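Local coordinates for protein N-acylethanolamine-hydrolyzing acid amidase subunit beta (Caenorhabditis elegans, PDB 6DY3) that probably degrades bioactive fatty acid amides such as N-palmitoylethanolamine to ethanolamine and free fatty acids, as one half of a lysosomal heterodimer, at residues B[71-76]-B[163-168]. Numbering follows the deposited sequence.
Sequences RYSGAY and NFDNWK
Asp165 faces Arg71 and Ser73 where the loop 71-76 meets the turn and first part of a helix that follow strand 158-161, between the two sheets of the Ntn-hydrolase fold. Residues 71-76 follow strand 64-70 of one sheet, and strand 158-161 belongs to the other, so the contact bridges both layers near the probable nucleophile, Cys1. The backbones are pinned by one straight bond, Tyr72 N to Asn163 O at 2.8 Å. Arg71 CA brings a C-H to the same carbonyl oxygen.

The Arg71 side chain has CG anti to the backbone N (chi1 -164°) and runs extended to NE, crossing Asp165 at about a right angle. Arg71 NE makes a salt bridge to Asp165 OD2 at 3.1 Å. Its N-H hydrogen bond is weak and bent, and the guanidinium and carboxylate planes are 63° apart. Arg71 NH1 is held by Asn140 OD1. With an alanine in its place, the Asp165 carboxylate would probably lose its positive mate in this contact and be freer to turn. Ser73 OG lies 3.1 Å from Asp165 OD2, a weak hydrogen bond, with OD1 also within reach of the same proton.

Tyr72 and Asn163 lie side by side and point the same way. Tyr72 CD2 packs on Asn163 CB at 3.8 Å, with ring and amide planes 52° apart. The Tyr72 ring stacks on Phe104 of the alpha subunit, and its OH hydrogen-bonds Asp100 OD2 of the same alpha subunit. The Asn163 amide, probably important for activity, gives ND2 to Ala70 O and takes Cys1 N and Arg174 NH2 on OD1. The Phe164 ring has Asn163 CB over one face and Lys168 CG above the other, offset toward the rim. Tyr72 O lies in its plane at the edge, 3.8 Å from Phe164 CD1. A water donates to this same Tyr72 O at 2.6 Å and weakly accepts from Asp165 N.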
loop_
_atom_site.group_PDB
_atom_site.type_symbol
_atom_site.label_atom_id
_atom_site.label_comp_id
_atom_site.label_asym_id
_atom_site.label_seq_id
_atom_site.Cartn_x
_atom_site.Cartn_y
_atom_site.Cartn_z
ATOM N N ARG B 71 0.627 -9.277 6.016
ATOM C CA ARG B 71 1.403 -10.385 6.557
ATOM C C ARG B 71 0.426 -11.453 7.016
ATOM O O ARG B 71 -0.397 -11.206 7.904
ATOM C CB ARG B 71 2.288 -9.920 7.714
ATOM C CG ARG B 71 3.388 -10.872 8.099
ATOM C CD ARG B 71 4.233 -10.256 9.194
ATOM N NE ARG B 71 5.328 -11.119 9.614
ATOM C CZ ARG B 71 6.137 -10.844 10.629
ATOM N NH1 ARG B 71 5.967 -9.728 11.327
ATOM N NH2 ARG B 71 7.115 -11.679 10.948
ATOM N N TYR B 72 0.520 -12.631 6.407
ATOM C CA TYR B 72 -0.381 -13.740 6.689
ATOM C C TYR B 72 0.410 -14.880 7.307
ATOM O O TYR B 72 1.314 -15.434 6.672
ATOM C CB TYR B 72 -1.092 -14.217 5.418
ATOM C CG TYR B 72 -1.771 -13.112 4.649
ATOM C CD1 TYR B 72 -2.871 -12.449 5.182
ATOM C CD2 TYR B 72 -1.327 -12.741 3.383
ATOM C CE1 TYR B 72 -3.505 -11.437 4.484
ATOM C CE2 TYR B 72 -1.954 -11.733 2.672
ATOM C CZ TYR B 72 -3.046 -11.083 3.230
ATOM O OH TYR B 72 -3.684 -10.073 2.541
ATOM N N SER B 73 0.054 -15.237 8.530
ATOM C CA SER B 73 0.643 -16.369 9.219
ATOM C C SER B 73 -0.436 -17.432 9.387
ATOM O O SER B 73 -1.588 -17.251 8.977
ATOM C CB SER B 73 1.224 -15.935 10.569
ATOM O OG SER B 73 2.198 -14.912 10.409
ATOM N N GLY B 74 -0.060 -18.556 9.977
ATOM C CA GLY B 74 -1.008 -19.617 10.218
ATOM C C GLY B 74 -2.017 -19.223 11.281
ATOM O O GLY B 74 -2.029 -18.111 11.811
ATOM N N ALA B 75 -2.896 -20.173 11.592
ATOM C CA ALA B 75 -3.848 -20.018 12.690
ATOM C C ALA B 75 -4.754 -18.812 12.467
ATOM O O ALA B 75 -5.029 -18.036 13.385
ATOM C CB ALA B 75 -3.117 -19.914 14.029
ATOM N N TYR B 76 -5.221 -18.653 11.227
ATOM C CA TYR B 76 -6.161 -17.581 10.919
ATOM C C TYR B 76 -7.440 -17.729 11.733
ATOM O O TYR B 76 -8.039 -16.730 12.148
ATOM C CB TYR B 76 -6.463 -17.589 9.421
ATOM C CG TYR B 76 -7.226 -16.386 8.923
ATOM C CD1 TYR B 76 -6.735 -15.099 9.111
ATOM C CD2 TYR B 76 -8.424 -16.540 8.235
ATOM C CE1 TYR B 76 -7.428 -13.993 8.650
ATOM C CE2 TYR B 76 -9.123 -15.441 7.764
ATOM C CZ TYR B 76 -8.620 -14.167 7.976
ATOM O OH TYR B 76 -9.301 -13.061 7.511
ATOM N N ASN B 163 4.346 -11.608 1.514
ATOM C CA ASN B 163 3.227 -11.652 2.442
ATOM C C ASN B 163 3.390 -12.648 3.583
ATOM O O ASN B 163 2.550 -12.658 4.488
ATOM C CB ASN B 163 1.944 -12.010 1.679
ATOM C CG ASN B 163 1.555 -10.954 0.681
ATOM O OD1 ASN B 163 1.346 -11.255 -0.499
ATOM N ND2 ASN B 163 1.450 -9.709 1.139
ATOM N N PHE B 164 4.402 -13.502 3.563
ATOM C CA PHE B 164 4.456 -14.631 4.482
ATOM C C PHE B 164 5.731 -14.591 5.320
ATOM O O PHE B 164 6.552 -13.679 5.208
ATOM C CB PHE B 164 4.362 -15.948 3.708
ATOM C CG PHE B 164 3.282 -15.961 2.659
ATOM C CD1 PHE B 164 1.948 -16.025 3.015
ATOM C CD2 PHE B 164 3.606 -15.938 1.317
ATOM C CE1 PHE B 164 0.963 -16.041 2.060
ATOM C CE2 PHE B 164 2.619 -15.958 0.354
ATOM C CZ PHE B 164 1.295 -16.013 0.729
ATOM N N ASP B 165 5.859 -15.586 6.202
ATOM C CA ASP B 165 7.056 -15.792 7.015
ATOM C C ASP B 165 7.298 -17.294 7.162
ATOM O O ASP B 165 6.517 -18.122 6.679
ATOM C CB ASP B 165 6.932 -15.088 8.376
ATOM C CG ASP B 165 5.555 -15.219 8.975
ATOM O OD1 ASP B 165 4.933 -16.286 8.795
ATOM O OD2 ASP B 165 5.095 -14.256 9.626
ATOM N N ASN B 166 8.396 -17.643 7.823
ATOM C CA ASN B 166 8.738 -19.042 8.144
ATOM C C ASN B 166 8.818 -19.837 6.835
ATOM O O ASN B 166 9.297 -19.308 5.821
ATOM C CB ASN B 166 7.740 -19.557 9.151
ATOM C CG ASN B 166 7.821 -18.819 10.470
ATOM O OD1 ASN B 166 8.909 -18.628 11.020
ATOM N ND2 ASN B 166 6.677 -18.360 10.962
ATOM N N TRP B 167 8.378 -21.096 6.829
ATOM C CA TRP B 167 8.524 -21.937 5.645
ATOM C C TRP B 167 7.878 -21.297 4.426
ATOM O O TRP B 167 8.454 -21.307 3.332
ATOM C CB TRP B 167 7.902 -23.313 5.897
ATOM C CG TRP B 167 8.455 -24.047 7.077
ATOM C CD1 TRP B 167 7.869 -24.192 8.297
ATOM C CD2 TRP B 167 9.700 -24.753 7.145
ATOM N NE1 TRP B 167 8.672 -24.944 9.123
ATOM C CE2 TRP B 167 9.802 -25.297 8.437
ATOM C CE3 TRP B 167 10.736 -24.975 6.238
ATOM C CZ2 TRP B 167 10.897 -26.046 8.843
ATOM C CZ3 TRP B 167 11.820 -25.712 6.646
ATOM C CH2 TRP B 167 11.895 -26.240 7.933
ATOM N N LYS B 168 6.670 -20.754 4.587
ATOM C CA LYS B 168 5.940 -20.243 3.432
ATOM C C LYS B 168 6.683 -19.086 2.778
ATOM O O LYS B 168 6.619 -18.923 1.555
ATOM C CB LYS B 168 4.531 -19.815 3.849
ATOM C CG LYS B 168 3.629 -19.438 2.683
ATOM C CD LYS B 168 3.150 -20.671 1.942
ATOM C CE LYS B 168 2.308 -20.315 0.722
ATOM N NZ LYS B 168 1.031 -19.643 1.087
HETATM O O HOH W 1 3.007 -17.411 6.194
#